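PDB 3H16: TIR protein from Paracoccus denitrificans PD1222, which is of unspecified function but carries a TIR domain, a compact fold in which helices cover both faces of a five-stranded parallel beta-sheet. Local coordinates for residues A33-A38 and I112-S117; A40-A45 and E143-L148; Y52-L57 and I67-G72; Q100-S103 and S107-L110; D119-A122 and M128-K131. All blocks are in the same frame, centred on the assembly; numbering follows the deposited sequence.

In the fold
Contacts 1, 2 and 5 are buried, contact 3 is partly buried and contact 4 lies at the surface. Helix 32-45 serves contacts 1 and 2: its first part stacks an aromatic ring beside strand 109-113, and its last part packs aliphatic side chains against helix 141-153. Contact 3 lies on the opposite face of the sheet, where strand 50-57 meets helix 63-73 through a buried ring and a loosely paired charge at the rim. Strand 109-113 receives contact 4 near its start, with polar, water-bridged chemistry. Contact 5, purely apolar in its side chains, belongs to the crossover that follows this strand. Contacts 2, 4 and 5 also reach the second subunit.

Contact 1: residues A33-A38 and I112-S117; sequences ADFVEA and IWHKVS
A water molecule joins His-114 to Asp-34, lying in the plane of the imidazole at its edge, 3.1 Å from His-114 NE2. The same water donates a hydrogen bond to Asp-34 OD2, so the carboxylate of the helix and the ring of His-114 are linked without touching. The other ring nitrogen, His-114 ND1, is hydrogen-bonded to Thr-136 OG1. A partner at each nitrogen probably restrains the rotation of the imidazole.

The same ring is also one half of an aromatic stack. Phe-35 and His-114 meet face to face, their centroids 4.0 Å apart and their planes tilted by 19°. The overlap is offset: Phe-35 CD1 lies 3.7 Å from His-114 CE1, toward the rim of the imidazole. Both side chains extend with CG anti to the backbone N (chi1 -172° for Phe-35, -173° for His-114) and run antiparallel past one another, one from the helix and one from the strand side. Lys-115 CG covers the other face of the imidazole, leaving it sandwiched. Deeper in, Ile-112 CG2 approaches the Phe-35 ring obliquely, 4.4 Å from Phe-35 CZ.

In the parallel sheet, strand 109-113 pairs with strand 74-81, whose Val-80 touches both Phe-35 and His-114. The stack thus packs the first turn of helix 32-45 against these two strands.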
# COMPACT_ATOMS: atom_id res chain seq x y z
N ALA B 33 17.34 4.07 21.08
CA ALA B 33 17.59 5.40 21.62
C ALA B 33 16.98 6.52 20.81
O ALA B 33 16.06 7.19 21.26
CB ALA B 33 19.09 5.62 21.78
N ASP B 34 17.49 6.72 19.60
CA ASP B 34 17.05 7.80 18.73
C ASP B 34 15.73 7.66 17.97
O ASP B 34 14.75 8.35 18.28
CB ASP B 34 18.16 8.13 17.73
CG ASP B 34 18.51 6.95 16.85
OD1 ASP B 34 18.76 5.85 17.39
OD2 ASP B 34 18.53 7.11 15.61
N PHE B 35 15.70 6.78 16.98
CA PHE B 35 14.53 6.59 16.12
C PHE B 35 13.28 5.97 16.71
O PHE B 35 12.23 6.62 16.81
CB PHE B 35 14.93 5.78 14.87
CG PHE B 35 13.85 5.71 13.83
CD1 PHE B 35 13.42 6.85 13.16
CD2 PHE B 35 13.25 4.49 13.52
CE1 PHE B 35 12.42 6.79 12.20
CE2 PHE B 35 12.24 4.42 12.56
CZ PHE B 35 11.83 5.58 11.90
N VAL B 36 13.37 4.70 17.09
CA VAL B 36 12.24 3.98 17.63
C VAL B 36 11.51 4.72 18.74
O VAL B 36 10.28 4.67 18.81
CB VAL B 36 12.69 2.60 18.12
CG1 VAL B 36 11.50 1.77 18.56
CG2 VAL B 36 13.42 1.88 16.99
N GLU B 37 12.25 5.41 19.60
CA GLU B 37 11.62 6.15 20.69
C GLU B 37 10.80 7.30 20.11
O GLU B 37 9.63 7.46 20.46
CB GLU B 37 12.67 6.67 21.66
CG GLU B 37 12.43 6.25 23.10
CD GLU B 37 13.60 6.55 24.00
OE1 GLU B 37 13.97 7.74 24.15
OE2 GLU B 37 14.17 5.59 24.57
N ALA B 38 11.42 8.08 19.23
CA ALA B 38 10.73 9.20 18.60
C ALA B 38 9.46 8.69 17.94
O ALA B 38 8.38 9.25 18.11
CB ALA B 38 11.62 9.84 17.56
N ILE B 112 9.88 -0.37 7.60
CA ILE B 112 10.14 1.05 7.42
C ILE B 112 11.63 1.20 7.12
O ILE B 112 12.46 0.94 8.00
CB ILE B 112 9.82 1.86 8.69
CG1 ILE B 112 8.34 1.73 9.04
CG2 ILE B 112 10.18 3.32 8.47
CD1 ILE B 112 7.94 2.59 10.24
N TRP B 113 11.96 1.58 5.89
CA TRP B 113 13.35 1.78 5.49
C TRP B 113 13.83 3.04 6.17
O TRP B 113 13.13 4.05 6.17
CB TRP B 113 13.45 1.93 3.97
CG TRP B 113 13.19 0.66 3.22
CD1 TRP B 113 12.45 -0.41 3.64
CD2 TRP B 113 13.62 0.35 1.88
NE1 TRP B 113 12.39 -1.36 2.65
CE2 TRP B 113 13.10 -0.93 1.57
CE3 TRP B 113 14.38 1.03 0.92
CZ2 TRP B 113 13.32 -1.54 0.33
CZ3 TRP B 113 14.60 0.42 -0.31
CH2 TRP B 113 14.07 -0.85 -0.59
N HIS B 114 15.02 2.98 6.75
CA HIS B 114 15.57 4.12 7.46
C HIS B 114 17.07 4.35 7.18
O HIS B 114 17.94 3.56 7.57
CB HIS B 114 15.35 3.93 8.96
CG HIS B 114 15.73 5.12 9.78
ND1 HIS B 114 15.24 6.38 9.51
CD2 HIS B 114 16.55 5.25 10.84
CE1 HIS B 114 15.76 7.24 10.37
NE2 HIS B 114 16.56 6.58 11.19
N LYS B 115 17.34 5.45 6.48
CA LYS B 115 18.70 5.84 6.12
C LYS B 115 19.47 4.73 5.41
O LYS B 115 20.69 4.60 5.56
CB LYS B 115 19.44 6.31 7.38
CG LYS B 115 18.81 7.56 8.00
CD LYS B 115 19.38 7.91 9.38
CE LYS B 115 20.82 8.40 9.31
NZ LYS B 115 20.94 9.65 8.50
N VAL B 116 18.76 3.95 4.60
CA VAL B 116 19.38 2.87 3.83
C VAL B 116 19.15 3.05 2.33
O VAL B 116 18.15 3.62 1.89
CB VAL B 116 18.82 1.49 4.24
CG1 VAL B 116 19.10 1.22 5.70
CG2 VAL B 116 17.32 1.43 3.93
N SER B 117 20.10 2.54 1.54
CA SER B 117 19.98 2.60 0.08
C SER B 117 19.34 1.29 -0.37
O SER B 117 19.43 0.27 0.33
CB SER B 117 21.36 2.74 -0.56
OG SER B 117 22.12 1.55 -0.41
O HOH W 1 17.76 8.69 13.08

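Contact 2: residues A40-A45 and E143-L148; sequences AHTLRA and EIVADL
Val-145 meets Thr-42 and Leu-43 with its two methyl branches. Its CG2 presses mainly on Thr-42 CG2 at 3.5 Å, the closest approach between the two segments, while Val-145 CG1 mainly meets Leu-43 CD2, 3.9 Å away. The two branches are spread by the first torsion of Val-145 (chi1 167°), which sets CG1 anti to the backbone N and CG2 anti to the carbonyl carbon. On the leucine side the contact is buried but more widely spaced. With chi1 at -92°, away from a staggered value, Leu-43 brings CD2 to the neighbouring helix, where it also meets Leu-148 CD1 at 4.0 Å; these two leucine side chains cross at about a right angle.

The short axes of 40-45 and 143-148 pass 9.8 Å apart at a crossing angle of -49°, consistent with ridges-into-grooves packing. Helices 32-45 and 141-153 are neighbours on one face of the TIR domain sheet, and both Leu-43 and Leu-148 rest on Ile-78 of strand 74-81 beneath them.

The solvent side begins at Thr-42, which is partly exposed even though its methyl makes the closest touch. That methyl belongs to the apolar patch, whereas Thr-42 OG1 turns back to its own helix and is hydrogen-bonded to Ala-38 O. Asp-147, on another side of helix 141-153, forms a salt bridge with Lys-139 and accepts a hydrogen bond from Gln-92 N of the second subunit.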
# COMPACT_ATOMS: atom_id res chain seq x y z
N ALA B 40 7.79 5.90 18.55
CA ALA B 40 6.85 5.37 19.54
C ALA B 40 6.04 6.49 20.17
O ALA B 40 4.83 6.36 20.35
CB ALA B 40 7.61 4.61 20.63
N HIS B 41 6.71 7.59 20.50
CA HIS B 41 6.05 8.74 21.10
C HIS B 41 5.00 9.27 20.12
O HIS B 41 3.81 9.37 20.46
CB HIS B 41 7.07 9.84 21.40
CG HIS B 41 6.53 10.96 22.23
ND1 HIS B 41 6.20 10.81 23.56
CD2 HIS B 41 6.24 12.24 21.91
CE1 HIS B 41 5.73 11.96 24.02
NE2 HIS B 41 5.74 12.84 23.04
N THR B 42 5.44 9.57 18.90
CA THR B 42 4.56 10.08 17.85
C THR B 42 3.35 9.19 17.60
O THR B 42 2.24 9.68 17.42
CB THR B 42 5.32 10.25 16.54
OG1 THR B 42 6.46 11.07 16.78
CG2 THR B 42 4.43 10.92 15.50
N LEU B 43 3.57 7.88 17.56
CA LEU B 43 2.48 6.94 17.35
C LEU B 43 1.48 6.95 18.51
O LEU B 43 0.26 6.97 18.29
CB LEU B 43 3.04 5.53 17.18
CG LEU B 43 3.36 5.02 15.78
CD1 LEU B 43 4.06 3.66 15.89
CD2 LEU B 43 2.07 4.89 14.97
N ARG B 44 1.97 6.94 19.75
CA ARG B 44 1.07 6.96 20.91
C ARG B 44 0.29 8.27 20.97
O ARG B 44 -0.90 8.28 21.29
CB ARG B 44 1.87 6.78 22.21
CG ARG B 44 2.51 5.42 22.33
CD ARG B 44 3.24 5.27 23.64
NE ARG B 44 4.10 4.10 23.63
CZ ARG B 44 4.92 3.76 24.62
NH1 ARG B 44 5.00 4.51 25.71
NH2 ARG B 44 5.68 2.68 24.51
N ALA B 45 0.96 9.37 20.65
CA ALA B 45 0.33 10.68 20.63
C ALA B 45 -0.82 10.66 19.64
O ALA B 45 -1.78 11.42 19.78
CB ALA B 45 1.33 11.75 20.22
N GLU B 143 3.94 11.72 8.66
CA GLU B 143 3.22 11.19 7.52
C GLU B 143 3.14 9.68 7.64
O GLU B 143 2.07 9.10 7.43
CB GLU B 143 3.92 11.59 6.21
CG GLU B 143 3.75 13.06 5.87
CD GLU B 143 4.67 13.51 4.74
OE1 GLU B 143 5.89 13.68 4.98
OE2 GLU B 143 4.18 13.68 3.61
N ILE B 144 4.25 9.05 8.01
CA ILE B 144 4.26 7.60 8.18
C ILE B 144 3.28 7.20 9.29
O ILE B 144 2.56 6.21 9.17
CB ILE B 144 5.67 7.06 8.53
CG1 ILE B 144 6.62 7.28 7.36
CG2 ILE B 144 5.59 5.58 8.84
CD1 ILE B 144 8.06 6.86 7.63
N VAL B 145 3.27 7.97 10.38
CA VAL B 145 2.38 7.67 11.49
C VAL B 145 0.91 7.81 11.05
O VAL B 145 0.06 7.02 11.48
CB VAL B 145 2.66 8.59 12.69
CG1 VAL B 145 1.54 8.49 13.70
CG2 VAL B 145 3.99 8.19 13.33
N ALA B 146 0.62 8.78 10.19
CA ALA B 146 -0.75 8.93 9.70
C ALA B 146 -1.13 7.67 8.92
O ALA B 146 -2.24 7.16 9.07
CB ALA B 146 -0.87 10.16 8.81
N ASP B 147 -0.21 7.16 8.10
CA ASP B 147 -0.46 5.94 7.33
C ASP B 147 -0.69 4.74 8.26
O ASP B 147 -1.59 3.93 8.03
CB ASP B 147 0.71 5.62 6.39
CG ASP B 147 0.88 6.67 5.29
OD1 ASP B 147 -0.15 7.11 4.74
OD2 ASP B 147 2.04 7.03 4.98
N LEU B 148 0.12 4.64 9.32
CA LEU B 148 -0.00 3.55 10.27
C LEU B 148 -1.33 3.59 11.03
O LEU B 148 -1.93 2.55 11.29
CB LEU B 148 1.17 3.56 11.24
CG LEU B 148 2.53 3.29 10.59
CD1 LEU B 148 3.63 3.62 11.56
CD2 LEU B 148 2.62 1.84 10.14

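Contact 3: residues Y52-L57 and I67-G72; sequences YDDFSL and IDKGLG
This is a strand-to-helix packing within a beta-alpha-beta crossover: the irregular break in strand 50-57, which holds Asp-54 and Phe-55, meets helix 63-73, which leads on to the parallel strand 74-81. In the buried half, the CE1 and CZ corner of the Phe-55 ring comes obliquely onto the backbone of Gly-70. Phe-55 CE1 lies 3.6 Å from Gly-70 CA, and Phe-55 CZ is nearly as close, at 3.7 Å from the same CA. Because glycine carries no side chain, the ring comes directly onto the helix main chain, and Gly-70 N is also within 3.7 Å of Phe-55 CE1.

The outer half is polar and much slacker. Lys-69 leaves the helix with CG anti to the backbone N (chi1 177°) and continues fully extended, which carries its ammonium across to Asp-54. There Lys-69 NZ stands 3.6 Å from Asp-54 CB and 3.8 Å from Asp-54 OD1, a long salt bridge at the exposed rim. On the way the chain passes the ring obliquely, with Lys-69 CD 4.4 Å from Phe-55 CE1. Lys-69 NZ is 5.3 Å from the centroid of the Phe-55 ring, at most a weak cation-pi attraction.

Further aromatic rings hold Phe-55 from within the sheet: Trp-51 meets it edge-to-face, and Phe-24 of strand 21-28 packs on it too. Strand 21-28 lies between the two strands of the crossover, while helix 32-45 covers the other face of the sheet, against Tyr-52.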
# COMPACT_ATOMS: atom_id res chain seq x y z
N TYR B 52 7.67 -1.86 22.55
CA TYR B 52 8.88 -2.16 21.80
C TYR B 52 10.11 -2.36 22.69
O TYR B 52 11.16 -2.77 22.21
CB TYR B 52 9.19 -1.02 20.83
CG TYR B 52 9.44 0.29 21.55
CD1 TYR B 52 8.38 1.05 22.02
CD2 TYR B 52 10.74 0.73 21.80
CE1 TYR B 52 8.60 2.23 22.73
CE2 TYR B 52 10.97 1.92 22.50
CZ TYR B 52 9.89 2.66 22.96
OH TYR B 52 10.10 3.83 23.66
N ASP B 53 9.98 -2.07 23.98
CA ASP B 53 11.11 -2.21 24.87
C ASP B 53 11.73 -3.61 24.87
O ASP B 53 12.96 -3.74 24.91
CB ASP B 53 10.71 -1.82 26.28
CG ASP B 53 11.90 -1.73 27.21
OD1 ASP B 53 12.80 -0.92 26.92
OD2 ASP B 53 11.93 -2.48 28.21
N ASP B 54 10.90 -4.64 24.83
CA ASP B 54 11.39 -6.02 24.82
C ASP B 54 11.49 -6.53 23.40
O ASP B 54 11.27 -7.71 23.14
CB ASP B 54 10.47 -6.94 25.62
CG ASP B 54 10.73 -6.90 27.12
OD1 ASP B 54 10.14 -7.74 27.84
OD2 ASP B 54 11.52 -6.05 27.59
N PHE B 55 11.83 -5.63 22.48
CA PHE B 55 11.94 -6.00 21.08
C PHE B 55 13.22 -5.49 20.43
O PHE B 55 13.33 -5.48 19.20
CB PHE B 55 10.72 -5.51 20.32
CG PHE B 55 9.45 -6.22 20.70
CD1 PHE B 55 9.18 -7.49 20.19
CD2 PHE B 55 8.54 -5.65 21.58
CE1 PHE B 55 8.02 -8.18 20.55
CE2 PHE B 55 7.37 -6.33 21.95
CZ PHE B 55 7.12 -7.59 21.44
N SER B 56 14.18 -5.07 21.25
CA SER B 56 15.47 -4.61 20.74
C SER B 56 16.22 -5.88 20.36
O SER B 56 16.15 -6.89 21.07
CB SER B 56 16.25 -3.88 21.82
OG SER B 56 15.46 -2.86 22.38
N LEU B 57 16.94 -5.85 19.25
CA LEU B 57 17.66 -7.03 18.82
C LEU B 57 19.19 -6.88 18.86
O LEU B 57 19.74 -5.79 18.68
CB LEU B 57 17.19 -7.41 17.42
CG LEU B 57 15.67 -7.71 17.38
CD1 LEU B 57 15.19 -7.78 15.95
CD2 LEU B 57 15.39 -9.02 18.11
N ILE B 67 9.35 -12.12 16.64
CA ILE B 67 8.22 -11.78 15.79
C ILE B 67 6.97 -12.53 16.24
O ILE B 67 5.89 -11.94 16.32
CB ILE B 67 8.51 -12.10 14.30
CG1 ILE B 67 9.62 -11.19 13.78
CG2 ILE B 67 7.27 -11.88 13.46
CD1 ILE B 67 9.23 -9.73 13.69
N ASP B 68 7.11 -13.82 16.54
CA ASP B 68 5.97 -14.62 16.99
C ASP B 68 5.37 -13.98 18.23
O ASP B 68 4.17 -13.76 18.31
CB ASP B 68 6.41 -16.05 17.33
CG ASP B 68 6.93 -16.80 16.12
OD1 ASP B 68 6.17 -16.97 15.15
OD2 ASP B 68 8.10 -17.23 16.15
N LYS B 69 6.23 -13.68 19.20
CA LYS B 69 5.82 -13.05 20.44
C LYS B 69 5.07 -11.76 20.14
O LYS B 69 3.92 -11.60 20.55
CB LYS B 69 7.05 -12.73 21.31
CG LYS B 69 6.74 -12.00 22.61
CD LYS B 69 8.01 -11.59 23.33
CE LYS B 69 7.72 -10.72 24.55
NZ LYS B 69 8.98 -10.19 25.16
N GLY B 70 5.72 -10.85 19.42
CA GLY B 70 5.09 -9.59 19.07
C GLY B 70 3.73 -9.73 18.41
O GLY B 70 2.80 -8.98 18.70
N LEU B 71 3.61 -10.71 17.52
CA LEU B 71 2.37 -10.93 16.81
C LEU B 71 1.34 -11.65 17.66
O LEU B 71 0.14 -11.64 17.35
CB LEU B 71 2.64 -11.71 15.52
CG LEU B 71 3.26 -10.90 14.38
CD1 LEU B 71 3.85 -11.81 13.32
CD2 LEU B 71 2.20 -10.01 13.78
N GLY B 72 1.80 -12.27 18.74
CA GLY B 72 0.90 -12.98 19.62
C GLY B 72 0.04 -12.09 20.50
O GLY B 72 -0.99 -12.53 21.02

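Contact 4: residues Q100-S103 and S107-L110; sequences QLES and SRIL
Leu-101 and Ser-107 bring the two backbones together, their CA atoms 4.3 Å apart, where the chain doubles back before entering strand 109-113. Segment 100-103 is an irregular loop, and 107-108 leads into the strand. Ser-107 CB sits in the bend, 3.6 Å from both Gln-100 O and Leu-101 CD1, which curls back although the first bond of its side chain points away. With chi1 at 56°, Ser-107 OG donates a hydrogen bond of 3.2 Å to Ile-109 O, from well above the carbonyl plane (55° out of it). Leu-101 and Ser-107 also pack on Asp-119 and Ser-123 of the second subunit, respectively.

Toward solvent, Glu-102 and Arg-108 cross at a slant, Glu-102 CG 3.6 Å from Arg-108 CG. Their charged ends do not form a salt bridge: Glu-102 OE1 and Arg-108 NH1 are 4.0 Å apart, the carboxylate and guanidinium planes 50° askew. A water fills the role instead, accepting from Arg-108 NH1 at 2.9 Å and donating to Glu-102 OE1 at 3.1 Å, with a weak bond to Gln-100 OE1.

Further inward, the guanidinium is held by Leu-71 O of helix 63-73 and Arg-75 O of strand 74-81, beside which strand 109-113 runs in the sheet.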
# COMPACT_ATOMS: atom_id res chain seq x y z
N GLN B 100 5.40 -13.16 6.06
CA GLN B 100 4.07 -13.73 6.18
C GLN B 100 2.93 -12.78 5.82
O GLN B 100 2.90 -11.62 6.24
CB GLN B 100 3.87 -14.27 7.60
CG GLN B 100 2.71 -15.24 7.71
CD GLN B 100 2.65 -15.90 9.07
OE1 GLN B 100 2.48 -15.23 10.09
NE2 GLN B 100 2.78 -17.22 9.09
N LEU B 101 2.01 -13.28 5.01
CA LEU B 101 0.86 -12.50 4.57
C LEU B 101 -0.44 -13.07 5.14
O LEU B 101 -0.53 -14.26 5.46
CB LEU B 101 0.79 -12.49 3.04
CG LEU B 101 0.99 -11.16 2.30
CD1 LEU B 101 2.31 -10.52 2.72
CD2 LEU B 101 0.97 -11.42 0.81
N GLU B 102 -1.45 -12.21 5.28
CA GLU B 102 -2.74 -12.64 5.80
C GLU B 102 -3.73 -12.79 4.65
O GLU B 102 -3.45 -12.38 3.53
CB GLU B 102 -3.27 -11.63 6.82
CG GLU B 102 -2.62 -11.71 8.20
CD GLU B 102 -3.13 -12.88 9.02
OE1 GLU B 102 -2.61 -13.09 10.14
OE2 GLU B 102 -4.06 -13.58 8.56
N SER B 103 -4.88 -13.37 4.95
CA SER B 103 -5.93 -13.58 3.96
C SER B 103 -6.24 -12.31 3.16
O SER B 103 -6.43 -12.37 1.95
CB SER B 103 -7.20 -14.07 4.66
OG SER B 103 -6.91 -15.18 5.49
N SER B 107 0.11 -7.77 4.93
CA SER B 107 1.03 -8.37 5.88
C SER B 107 0.82 -7.74 7.25
O SER B 107 0.39 -6.60 7.34
CB SER B 107 2.48 -8.15 5.43
OG SER B 107 2.75 -6.77 5.24
N ARG B 108 1.12 -8.49 8.30
CA ARG B 108 0.96 -7.95 9.65
C ARG B 108 2.26 -7.32 10.10
O ARG B 108 2.36 -6.79 11.20
CB ARG B 108 0.54 -9.05 10.63
CG ARG B 108 -0.91 -9.51 10.48
CD ARG B 108 -1.24 -10.60 11.49
NE ARG B 108 -1.26 -10.10 12.86
CZ ARG B 108 -1.24 -10.88 13.93
NH1 ARG B 108 -1.19 -12.19 13.80
NH2 ARG B 108 -1.27 -10.34 15.15
N ILE B 109 3.27 -7.38 9.24
CA ILE B 109 4.56 -6.78 9.54
C ILE B 109 4.87 -5.70 8.50
O ILE B 109 5.10 -5.98 7.33
CB ILE B 109 5.68 -7.82 9.56
CG1 ILE B 109 5.42 -8.82 10.69
CG2 ILE B 109 7.02 -7.14 9.78
CD1 ILE B 109 6.49 -9.86 10.84
N LEU B 110 4.85 -4.46 8.97
CA LEU B 110 5.12 -3.31 8.12
C LEU B 110 6.55 -2.87 8.29
O LEU B 110 7.00 -2.56 9.39
CB LEU B 110 4.17 -2.18 8.48
CG LEU B 110 2.68 -2.57 8.47
CD1 LEU B 110 1.83 -1.38 8.82
CD2 LEU B 110 2.30 -3.09 7.08
O HOH W 2 0.11 -13.44 11.56

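Contact 5: residues D119-A122 and M128-K131; sequences DEVA and MADK
The helical connection between strands 109-113 and 134-135, neighbours in the parallel sheet, folds back on itself here, setting helix 118-124 against the short helical turn 126-129. Val-121 and Ala-129 form its centre. Val-121 CG1 rests on the main chain of the turn, 3.6 Å from Ala-129 CA, and reaches Ala-129 CB at 3.8 Å. It is placed there by a chi1 of 178°, which holds CG1 anti to the backbone N and pointed at the turn. The same methyl touches Met-128 CG at 4.0 Å.

Small side chains allow the backbones to come close. Ala-129 CB packs on the main chain of Ala-122, 3.5 Å from its N, and the two alanine methyls meet at 3.8 Å, with the CA atoms of these residues 4.9 Å apart. The side chains that meet are all apolar.

Within the beta-alpha-beta crossover of the TIR domain, this pair of helical elements packs beside strand 109-113: Trp-113 CZ2 lies 3.7 Å from Val-121 CG1 and 3.6 Å from Met-128 O, bridging both sides of the contact. Ser-117 is the N-cap of helix 118-124, its OG bonded to Glu-120 N. Bends at chi2 (68°) and chi3 (85°) turn the sulfur end of Met-128 from Val-121 toward Leu-98 and Phe-99. At the subunit interface, Asp-130 and Lys-131 pack on Glu-120 and Asp-119 of the second subunit, respectively.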
# COMPACT_ATOMS: atom_id res chain seq x y z
N ASP B 119 20.21 -0.59 -2.90
CA ASP B 119 21.25 -1.58 -3.20
C ASP B 119 21.66 -2.22 -1.89
O ASP B 119 21.94 -3.41 -1.83
CB ASP B 119 22.47 -0.91 -3.86
CG ASP B 119 22.25 -0.59 -5.33
OD1 ASP B 119 22.62 0.52 -5.77
OD2 ASP B 119 21.69 -1.46 -6.04
N GLU B 120 21.69 -1.40 -0.84
CA GLU B 120 22.05 -1.85 0.49
C GLU B 120 21.01 -2.88 0.95
O GLU B 120 21.36 -3.93 1.49
CB GLU B 120 22.07 -0.67 1.44
CG GLU B 120 23.07 -0.76 2.55
CD GLU B 120 23.01 0.45 3.46
OE1 GLU B 120 23.05 1.59 2.95
OE2 GLU B 120 22.92 0.25 4.69
N VAL B 121 19.74 -2.56 0.71
CA VAL B 121 18.66 -3.45 1.09
C VAL B 121 18.81 -4.76 0.31
O VAL B 121 18.88 -5.83 0.91
CB VAL B 121 17.29 -2.79 0.80
CG1 VAL B 121 16.14 -3.72 1.15
CG2 VAL B 121 17.18 -1.52 1.62
N ALA B 122 18.90 -4.68 -1.01
CA ALA B 122 19.08 -5.88 -1.82
C ALA B 122 20.22 -6.77 -1.31
O ALA B 122 20.10 -7.99 -1.33
CB ALA B 122 19.34 -5.51 -3.29
N MET B 128 13.19 -8.49 0.02
CA MET B 128 12.83 -7.30 0.79
C MET B 128 13.01 -6.00 -0.01
O MET B 128 12.28 -5.03 0.19
CB MET B 128 13.68 -7.25 2.06
CG MET B 128 13.41 -6.06 2.96
SD MET B 128 11.79 -6.13 3.75
CE MET B 128 12.16 -7.15 5.19
N ALA B 129 14.00 -6.01 -0.91
CA ALA B 129 14.30 -4.83 -1.70
C ALA B 129 13.26 -4.52 -2.76
O ALA B 129 13.25 -3.44 -3.34
CB ALA B 129 15.67 -5.00 -2.35
N ASP B 130 12.37 -5.49 -3.01
CA ASP B 130 11.32 -5.32 -4.00
C ASP B 130 9.94 -5.21 -3.37
O ASP B 130 8.95 -5.04 -4.07
CB ASP B 130 11.34 -6.48 -4.99
CG ASP B 130 12.61 -6.53 -5.81
OD1 ASP B 130 13.06 -5.45 -6.27
OD2 ASP B 130 13.16 -7.64 -5.99
N LYS B 131 9.86 -5.31 -2.05
CA LYS B 131 8.58 -5.21 -1.37
C LYS B 131 8.33 -3.74 -1.03
O LYS B 131 9.13 -3.11 -0.36
CB LYS B 131 8.61 -6.06 -0.09
CG LYS B 131 7.29 -6.15 0.65
CD LYS B 131 7.42 -7.03 1.89
CE LYS B 131 6.08 -7.23 2.59
NZ LYS B 131 5.47 -5.94 2.99